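Local atomic coordinates of CCHC-type domain-containing protein (Trypanosoma brucei brucei, PDB entry 7C47), a protein that probably acts as a 3'-5' RNA exonuclease of the RNase D type, with a metal-dependent catalytic domain joined to zinc knuckles that bind nucleotides. Residues A[97-102]-A[122-127]; A[129-134]-A[206-211]; A[137-142]-A[240-245]. All coordinates share one frame; numbering follows the deposited sequence.

Overall arrangement
From the N terminus, contact 1 comes first: strand 97-100 runs into helix 104-114 and returns as strand 121-123, so that 97-102 and 122-127 close a beta-alpha-beta crossover at the edge of the exonuclease sheet. Helix 124-136 leads into contact 2, where its middle and later turns (129-134) meet 206-211, the link between helices 182-202 and 212-226. The loop after the helix, 137-142, opens contact 3 and pairs with 240-245, which leads into helix 245-251. Contacts 2 and 3 cross, their segments alternating, while contact 1 precedes both. Contacts 1 and 3 both touch one cytidine monophosphate and are bridged by Gln-125 and Arg-141; Thr-129 reaches Arg-140 between contacts 2 and 3.

Contact 1: A[97-102]-A[122-127]; sequences RKLFFD and LDLQVF. With C5P (cytidine-5'-monophosphate), chain D.
Leu-99 and Phe-100 pair in parallel with Leu-122 and Asp-123. The backbone bonds run from Leu-122 N to Lys-98 O (2.8 Å), from Phe-100 N to Leu-122 O (3.0 Å) and, as strand turns to helix, from Leu-124 N to Phe-100 O (2.8 Å). A side chain also takes part: Asp-123 OD1 accepts the backbone N of Asp-102 at 3.0 Å on its syn side, 33° out of the carboxylate plane. The same oxygen N-caps helix 124-136 through weak bonds from Gln-125 N and Val-126 N, and OD2 takes Cys-103 N, tying down the turn into helix 104-114. Apolar contacts are looser: Leu-99 CD2 lies 4.1 Å from Leu-122 CD2. Gln-125 CB sits over the centre of the Phe-101 ring at 3.7 Å, a CH-pi contact. With CG anti to the backbone N (chi1 -170°), Gln-125 carries NE2 to the nucleotide O2' (2.8 Å); that hydroxyl donates to Asp-102 OD2 at 3.0 Å. Arg-141 holds Gln-125 OE1, and Asp-102 OD1 forms a salt bridge with Arg-104. This is a parallel beta-alpha-beta unit of the RNase H-like exonuclease fold, the ribose held just past the carboxyl ends of its strands by loop and first helical turn.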
# COMPACT_ATOMS: atom_id res chain seq x y z
N ARG A 97 -12.63 5.93 -5.93
CA ARG A 97 -11.83 4.93 -5.23
C ARG A 97 -10.87 5.60 -4.24
O ARG A 97 -10.15 6.53 -4.62
CB ARG A 97 -11.05 4.08 -6.23
CG ARG A 97 -10.21 2.99 -5.61
CD ARG A 97 -9.45 2.18 -6.64
NE ARG A 97 -10.35 1.42 -7.52
CZ ARG A 97 -10.41 1.51 -8.85
NH1 ARG A 97 -9.61 2.32 -9.55
NH2 ARG A 97 -11.28 0.75 -9.51
N LYS A 98 -10.85 5.12 -3.00
CA LYS A 98 -9.92 5.61 -1.98
C LYS A 98 -8.80 4.60 -1.81
O LYS A 98 -9.04 3.47 -1.38
CB LYS A 98 -10.61 5.83 -0.62
CG LYS A 98 -12.02 6.38 -0.68
CD LYS A 98 -12.13 7.64 -1.51
CE LYS A 98 -13.53 8.22 -1.44
NZ LYS A 98 -14.64 7.24 -1.57
N LEU A 99 -7.57 5.00 -2.15
CA LEU A 99 -6.42 4.10 -2.11
C LEU A 99 -5.69 4.24 -0.78
O LEU A 99 -5.41 5.35 -0.34
CB LEU A 99 -5.47 4.40 -3.26
CG LEU A 99 -6.06 4.38 -4.67
CD1 LEU A 99 -5.20 5.23 -5.61
CD2 LEU A 99 -6.19 2.96 -5.20
N PHE A 100 -5.36 3.11 -0.19
CA PHE A 100 -4.61 3.03 1.04
C PHE A 100 -3.50 2.00 0.96
O PHE A 100 -3.54 1.13 0.17
CB PHE A 100 -5.50 2.56 2.19
CG PHE A 100 -6.46 3.54 2.70
CD1 PHE A 100 -7.68 3.68 2.12
CD2 PHE A 100 -6.18 4.27 3.81
CE1 PHE A 100 -8.59 4.56 2.60
CE2 PHE A 100 -7.09 5.16 4.31
CZ PHE A 100 -8.30 5.31 3.69
N PHE A 101 -2.48 2.15 1.76
CA PHE A 101 -1.46 1.15 1.93
C PHE A 101 -1.55 0.79 3.42
O PHE A 101 -0.97 1.46 4.21
CB PHE A 101 -0.07 1.63 1.57
CG PHE A 101 0.91 0.51 1.42
CD1 PHE A 101 1.61 0.03 2.49
CD2 PHE A 101 1.06 -0.12 0.22
CE1 PHE A 101 2.48 -1.02 2.34
CE2 PHE A 101 1.89 -1.17 0.08
CZ PHE A 101 2.62 -1.61 1.13
N ASP A 102 -2.18 -0.35 3.72
CA ASP A 102 -2.56 -0.85 5.05
C ASP A 102 -3.53 0.17 5.64
O ASP A 102 -3.17 1.08 6.26
CB ASP A 102 -1.36 -1.16 5.98
CG ASP A 102 -1.77 -1.72 7.33
OD1 ASP A 102 -2.95 -1.97 7.54
OD2 ASP A 102 -0.89 -1.88 8.16
N LEU A 122 -9.70 0.73 -1.58
CA LEU A 122 -8.80 -0.29 -2.11
C LEU A 122 -7.46 -0.22 -1.38
O LEU A 122 -6.81 0.82 -1.39
CB LEU A 122 -8.58 -0.12 -3.62
CG LEU A 122 -7.73 -1.21 -4.30
CD1 LEU A 122 -8.40 -2.57 -4.18
CD2 LEU A 122 -7.48 -0.86 -5.76
N ASP A 123 -7.07 -1.33 -0.76
CA ASP A 123 -5.86 -1.41 0.05
C ASP A 123 -4.76 -2.09 -0.77
O ASP A 123 -4.79 -3.31 -0.99
CB ASP A 123 -6.16 -2.19 1.33
CG ASP A 123 -5.04 -2.13 2.36
OD1 ASP A 123 -3.85 -2.08 1.99
OD2 ASP A 123 -5.37 -2.13 3.57
N LEU A 124 -3.77 -1.31 -1.19
CA LEU A 124 -2.72 -1.80 -2.09
C LEU A 124 -1.75 -2.76 -1.43
O LEU A 124 -1.14 -3.57 -2.11
CB LEU A 124 -1.97 -0.63 -2.74
CG LEU A 124 -2.84 0.33 -3.57
CD1 LEU A 124 -1.98 1.43 -4.16
CD2 LEU A 124 -3.60 -0.39 -4.68
N GLN A 125 -1.59 -2.68 -0.11
CA GLN A 125 -0.80 -3.68 0.61
C GLN A 125 -1.49 -5.04 0.50
O GLN A 125 -0.84 -6.03 0.19
CB GLN A 125 -0.63 -3.31 2.09
CG GLN A 125 0.38 -4.19 2.80
CD GLN A 125 0.46 -3.92 4.29
OE1 GLN A 125 -0.56 -3.88 4.98
NE2 GLN A 125 1.67 -3.75 4.80
N VAL A 126 -2.80 -5.05 0.75
CA VAL A 126 -3.62 -6.27 0.64
C VAL A 126 -3.63 -6.79 -0.80
O VAL A 126 -3.56 -8.01 -1.01
CB VAL A 126 -5.06 -6.02 1.15
CG1 VAL A 126 -5.99 -7.18 0.84
CG2 VAL A 126 -5.05 -5.75 2.66
N PHE A 127 -3.71 -5.88 -1.77
CA PHE A 127 -3.59 -6.22 -3.19
C PHE A 127 -2.30 -7.01 -3.44
O PHE A 127 -2.34 -8.08 -4.04
CB PHE A 127 -3.60 -4.95 -4.06
CG PHE A 127 -4.17 -5.13 -5.45
CD1 PHE A 127 -3.84 -6.23 -6.25
CD2 PHE A 127 -5.01 -4.15 -5.98
CE1 PHE A 127 -4.37 -6.36 -7.53
CE2 PHE A 127 -5.54 -4.28 -7.26
CZ PHE A 127 -5.22 -5.39 -8.04
O3P C5P D . 8.54 -5.35 7.48
P C5P D . 7.65 -6.29 8.20
O1P C5P D . 8.06 -6.34 9.63
O2P C5P D . 7.58 -7.56 7.42
O5' C5P D . 6.23 -5.57 8.15
C5' C5P D . 5.35 -5.73 7.02
C4' C5P D . 4.09 -4.93 7.19
O4' C5P D . 3.23 -5.56 8.18
C3' C5P D . 4.24 -3.49 7.66
O3' C5P D . 4.48 -2.60 6.57
C2' C5P D . 2.90 -3.21 8.32
O2' C5P D . 1.89 -2.75 7.44
C1' C5P D . 2.55 -4.57 8.93
N1 C5P D . 2.92 -4.71 10.35
C2 C5P D . 2.16 -4.03 11.31
N3 C5P D . 2.49 -4.15 12.62
C4 C5P D . 3.54 -4.89 12.98
C5 C5P D . 4.33 -5.59 12.02
C6 C5P D . 3.99 -5.47 10.73
O2 C5P D . 1.19 -3.35 10.94
N4 C5P D . 3.83 -4.98 14.28

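Contact 2: A[129-134]-A[206-211]; sequences TAIQWK and KDVPVD
Ile-131, Val-210 and Pro-209 bury the most surface here, and no hydrogen bond joins the two segments. Ile-131 divides its branches between neighbouring residues of the loop. Its CG2 meets Pro-209 CG at 4.0 Å, the isoleucine crossing the proline ring at about a right angle, while CD1 at the end of the other branch reaches Val-208 CG1 at 3.8 Å. The first torsion accounts for the split: CG1 stands anti to the carbonyl carbon (chi1 -68°), and CG2 is left pointing to the proline. Val-210 approaches with one methyl. CG2 lies 3.6 Å from Ala-130 O, a carbonyl already engaged by Lys-134 N within the helix, and 3.9 Å from Lys-134 CB, so this methyl rests against a backbone carbonyl and the base of the Lys-134 side chain one turn on, as well as Ile-131 CG1. Pro-209 turns its ring to the isoleucine and its carbonyl to the lysine: Lys-134, bent at chi2 (75°), lays its aliphatic chain alongside, bringing CE within 3.8 Å of Pro-209 O. Beyond the two segments, Val-208 also packs on Phe-127 and Pro-209 on Leu-135. The arrangement is helix-against-loop apolar packing at the surface, in which the connection between helices 182-202 and 212-226 lies against helix 124-136, the helix that follows the last strand of the exonuclease sheet.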
# COMPACT_ATOMS: atom_id res chain seq x y z
N THR A 129 -0.37 -8.65 -1.30
CA THR A 129 -0.47 -9.94 -0.60
C THR A 129 -1.42 -10.91 -1.32
O THR A 129 -1.17 -12.12 -1.31
CB THR A 129 -0.93 -9.74 0.86
OG1 THR A 129 0.03 -8.92 1.54
CG2 THR A 129 -1.07 -11.07 1.60
N ALA A 130 -2.48 -10.38 -1.92
CA ALA A 130 -3.41 -11.20 -2.70
C ALA A 130 -2.76 -11.79 -3.96
O ALA A 130 -3.10 -12.91 -4.35
CB ALA A 130 -4.64 -10.38 -3.09
N ILE A 131 -1.86 -11.04 -4.58
CA ILE A 131 -1.05 -11.55 -5.69
C ILE A 131 -0.12 -12.66 -5.18
O ILE A 131 -0.06 -13.74 -5.78
CB ILE A 131 -0.27 -10.43 -6.42
CG1 ILE A 131 -1.25 -9.50 -7.15
CG2 ILE A 131 0.73 -11.01 -7.42
CD1 ILE A 131 -0.65 -8.17 -7.58
N GLN A 132 0.54 -12.41 -4.05
CA GLN A 132 1.40 -13.42 -3.41
C GLN A 132 0.63 -14.66 -2.99
O GLN A 132 1.17 -15.76 -3.05
CB GLN A 132 2.13 -12.85 -2.18
CG GLN A 132 3.00 -11.62 -2.42
CD GLN A 132 3.97 -11.80 -3.56
OE1 GLN A 132 3.80 -11.21 -4.63
NE2 GLN A 132 4.99 -12.62 -3.34
N TRP A 133 -0.62 -14.50 -2.55
CA TRP A 133 -1.47 -15.64 -2.20
C TRP A 133 -1.81 -16.48 -3.42
O TRP A 133 -1.65 -17.70 -3.40
CB TRP A 133 -2.77 -15.17 -1.54
CG TRP A 133 -3.68 -16.29 -1.19
CD1 TRP A 133 -4.85 -16.62 -1.82
CD2 TRP A 133 -3.50 -17.24 -0.14
NE1 TRP A 133 -5.41 -17.72 -1.21
CE2 TRP A 133 -4.60 -18.12 -0.18
CE3 TRP A 133 -2.51 -17.43 0.83
CZ2 TRP A 133 -4.74 -19.18 0.72
CZ3 TRP A 133 -2.65 -18.48 1.72
CH2 TRP A 133 -3.76 -19.35 1.66
N LYS A 134 -2.28 -15.81 -4.46
CA LYS A 134 -2.66 -16.43 -5.74
C LYS A 134 -1.52 -17.26 -6.34
O LYS A 134 -1.75 -18.37 -6.80
CB LYS A 134 -3.10 -15.33 -6.72
CG LYS A 134 -3.47 -15.78 -8.13
CD LYS A 134 -4.81 -16.47 -8.17
CE LYS A 134 -5.20 -16.82 -9.59
NZ LYS A 134 -6.68 -16.95 -9.72
N LYS A 206 -3.46 -6.03 -17.17
CA LYS A 206 -3.85 -7.40 -17.53
C LYS A 206 -2.83 -8.46 -17.07
O LYS A 206 -3.18 -9.63 -16.92
CB LYS A 206 -4.09 -7.50 -19.04
CG LYS A 206 -5.02 -8.64 -19.46
CD LYS A 206 -6.46 -8.42 -19.00
CE LYS A 206 -7.41 -9.40 -19.68
NZ LYS A 206 -7.06 -10.82 -19.40
N ASP A 207 -1.59 -8.04 -16.83
CA ASP A 207 -0.55 -8.93 -16.29
C ASP A 207 -0.66 -9.18 -14.78
O ASP A 207 0.08 -10.00 -14.23
CB ASP A 207 0.85 -8.38 -16.62
CG ASP A 207 1.09 -8.19 -18.12
OD1 ASP A 207 0.52 -8.95 -18.92
OD2 ASP A 207 1.85 -7.26 -18.48
N VAL A 208 -1.56 -8.45 -14.10
CA VAL A 208 -1.84 -8.66 -12.68
C VAL A 208 -2.82 -9.84 -12.55
O VAL A 208 -3.94 -9.77 -13.06
CB VAL A 208 -2.43 -7.37 -12.03
CG1 VAL A 208 -2.88 -7.62 -10.60
CG2 VAL A 208 -1.39 -6.26 -12.07
N PRO A 209 -2.40 -10.93 -11.87
CA PRO A 209 -3.21 -12.16 -11.85
C PRO A 209 -4.44 -12.18 -10.91
O PRO A 209 -5.10 -13.22 -10.81
CB PRO A 209 -2.19 -13.23 -11.43
CG PRO A 209 -1.20 -12.49 -10.59
CD PRO A 209 -1.12 -11.10 -11.15
N VAL A 210 -4.74 -11.07 -10.23
CA VAL A 210 -5.95 -10.93 -9.41
C VAL A 210 -6.80 -9.78 -9.93
O VAL A 210 -6.27 -8.73 -10.30
CB VAL A 210 -5.59 -10.68 -7.92
CG1 VAL A 210 -6.85 -10.49 -7.08
CG2 VAL A 210 -4.75 -11.83 -7.38
N ASP A 211 -8.12 -9.97 -9.95
CA ASP A 211 -9.06 -8.93 -10.37
C ASP A 211 -9.18 -7.84 -9.29
O ASP A 211 -9.19 -8.14 -8.09
CB ASP A 211 -10.44 -9.55 -10.66
CG ASP A 211 -11.44 -8.55 -11.26
OD1 ASP A 211 -11.03 -7.50 -11.81
OD2 ASP A 211 -12.66 -8.84 -11.20

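Contact 3: A[137-142]-A[240-245]; sequences SVNRRS and PAEVNR. With C5P (cytidine-5'-monophosphate), chain D.
Asn-139 ND2 is gripped by two acceptors: Glu-242 OE1 at 2.8 Å, reached on the anti side of the carboxylate, and Val-243 O at 3.0 Å. Amide and carboxylate planes stand perpendicular, and each acceptor lies 18° out of the amide plane. CG of Asn-139 is wedged between its backbone N and carbonyl carbon (chi1 76°), which turns the amide toward the other segment, while the second oxygen of Glu-242 is held by Thr-239. The asparagine OD1 sits over one face of the Arg-245 guanidinium, 3.0 Å above its plane, at an angle too poor for a hydrogen bond. Backbone bonds from Val-243 N to Asn-139 O (2.8 Å) and from Arg-141 N to Ala-241 O (3.0 Å) flank a single bridge between Arg-140 and Glu-242. The two loops run in nearly opposite directions, and their pairing borders the nucleotide site of the exonuclease domain. Arg-141 extends from CG to NE across Val-243, whose CG2 lies over one guanidinium face, offset toward its rim, and its NE bonds to Glu-242 O at 2.9 Å from above the carbonyl plane. Its remaining nitrogens go to Asp-237, by a salt bridge, and to Gln-125. The cytidine monophosphate is met by Pro-240 CB, 3.3 Å from base atom N3, by Ala-241 CB, against base C6 and ribose O4', and by Arg-141 O, close to C5'.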
# COMPACT_ATOMS: atom_id res chain seq x y z
N SER A 137 0.73 -19.03 -2.28
CA SER A 137 0.11 -19.30 -0.97
C SER A 137 0.77 -18.55 0.21
O SER A 137 0.79 -19.04 1.33
CB SER A 137 0.05 -20.80 -0.67
OG SER A 137 -0.63 -21.51 -1.69
N VAL A 138 1.30 -17.36 -0.07
CA VAL A 138 1.96 -16.52 0.93
C VAL A 138 0.93 -15.47 1.36
O VAL A 138 0.36 -14.78 0.51
CB VAL A 138 3.22 -15.85 0.33
CG1 VAL A 138 3.78 -14.76 1.24
CG2 VAL A 138 4.29 -16.91 0.08
N ASN A 139 0.70 -15.35 2.67
CA ASN A 139 -0.24 -14.36 3.23
C ASN A 139 0.43 -13.22 4.01
O ASN A 139 -0.24 -12.49 4.73
CB ASN A 139 -1.32 -15.05 4.09
CG ASN A 139 -0.81 -15.48 5.46
OD1 ASN A 139 0.34 -15.88 5.61
ND2 ASN A 139 -1.67 -15.41 6.47
N ARG A 140 1.74 -13.05 3.84
CA ARG A 140 2.48 -11.99 4.52
C ARG A 140 2.20 -10.63 3.90
O ARG A 140 2.02 -10.51 2.68
CB ARG A 140 3.99 -12.27 4.52
CG ARG A 140 4.39 -13.43 5.43
CD ARG A 140 5.91 -13.56 5.60
NE ARG A 140 6.60 -13.96 4.37
CZ ARG A 140 6.61 -15.19 3.84
NH1 ARG A 140 5.94 -16.20 4.41
NH2 ARG A 140 7.28 -15.42 2.72
N ARG A 141 2.15 -9.61 4.75
CA ARG A 141 2.09 -8.22 4.32
C ARG A 141 3.52 -7.73 4.14
O ARG A 141 4.38 -8.03 4.97
CB ARG A 141 1.39 -7.36 5.38
CG ARG A 141 -0.08 -7.69 5.59
CD ARG A 141 -0.65 -6.88 6.75
NE ARG A 141 -2.09 -7.09 6.93
CZ ARG A 141 -3.07 -6.36 6.38
NH1 ARG A 141 -2.81 -5.32 5.58
NH2 ARG A 141 -4.33 -6.68 6.65
N SER A 142 3.77 -6.99 3.06
CA SER A 142 5.07 -6.40 2.78
C SER A 142 5.03 -4.89 2.98
O SER A 142 4.00 -4.25 2.75
CB SER A 142 5.49 -6.71 1.35
OG SER A 142 5.67 -8.10 1.17
N PRO A 240 -0.02 -9.08 13.12
CA PRO A 240 -0.04 -7.80 12.40
C PRO A 240 0.54 -7.81 10.99
O PRO A 240 0.08 -7.03 10.15
CB PRO A 240 0.79 -6.89 13.31
CG PRO A 240 0.58 -7.44 14.67
CD PRO A 240 0.56 -8.93 14.47
N ALA A 241 1.52 -8.67 10.73
CA ALA A 241 2.21 -8.71 9.44
C ALA A 241 1.68 -9.79 8.48
O ALA A 241 2.44 -10.32 7.67
CB ALA A 241 3.71 -8.88 9.66
N GLU A 242 0.38 -10.09 8.54
CA GLU A 242 -0.23 -11.03 7.59
C GLU A 242 -1.68 -10.68 7.29
O GLU A 242 -2.27 -9.80 7.93
CB GLU A 242 -0.11 -12.49 8.08
CG GLU A 242 -0.88 -12.81 9.35
CD GLU A 242 -0.67 -14.24 9.82
OE1 GLU A 242 -1.31 -15.16 9.27
OE2 GLU A 242 0.13 -14.45 10.76
N VAL A 243 -2.24 -11.38 6.31
CA VAL A 243 -3.63 -11.21 5.89
C VAL A 243 -4.40 -12.50 6.18
O VAL A 243 -3.92 -13.60 5.86
CB VAL A 243 -3.69 -10.85 4.39
CG1 VAL A 243 -5.12 -10.93 3.85
CG2 VAL A 243 -3.10 -9.47 4.15
N ASN A 244 -5.57 -12.35 6.78
CA ASN A 244 -6.51 -13.45 7.09
C ASN A 244 -6.63 -14.44 5.92
O ASN A 244 -7.04 -14.06 4.82
CB ASN A 244 -7.87 -12.83 7.47
CG ASN A 244 -8.92 -13.85 7.88
OD1 ASN A 244 -9.13 -14.85 7.20
ND2 ASN A 244 -9.62 -13.58 8.97
N ARG A 245 -6.27 -15.70 6.16
CA ARG A 245 -6.28 -16.75 5.13
C ARG A 245 -7.69 -17.11 4.65
O ARG A 245 -7.89 -17.33 3.45
CB ARG A 245 -5.60 -18.03 5.63
CG ARG A 245 -4.09 -17.91 5.79
CD ARG A 245 -3.51 -19.12 6.51
NE ARG A 245 -2.11 -18.89 6.87
CZ ARG A 245 -1.06 -19.05 6.07
NH1 ARG A 245 -1.20 -19.49 4.81
NH2 ARG A 245 0.16 -18.79 6.53
O3P C5P D . 8.54 -5.35 7.48
P C5P D . 7.65 -6.29 8.20
O1P C5P D . 8.06 -6.34 9.63
O2P C5P D . 7.58 -7.56 7.42
O5' C5P D . 6.23 -5.57 8.15
C5' C5P D . 5.35 -5.73 7.02
C4' C5P D . 4.09 -4.93 7.19
O4' C5P D . 3.23 -5.56 8.18
C3' C5P D . 4.24 -3.49 7.66
O3' C5P D . 4.48 -2.60 6.57
C2' C5P D . 2.90 -3.21 8.32
O2' C5P D . 1.89 -2.75 7.44
C1' C5P D . 2.55 -4.57 8.93
N1 C5P D . 2.92 -4.71 10.35
C2 C5P D . 2.16 -4.03 11.31
N3 C5P D . 2.49 -4.15 12.62
C4 C5P D . 3.54 -4.89 12.98
C5 C5P D . 4.33 -5.59 12.02
C6 C5P D . 3.99 -5.47 10.73
O2 C5P D . 1.19 -3.35 10.94
N4 C5P D . 3.83 -4.98 14.28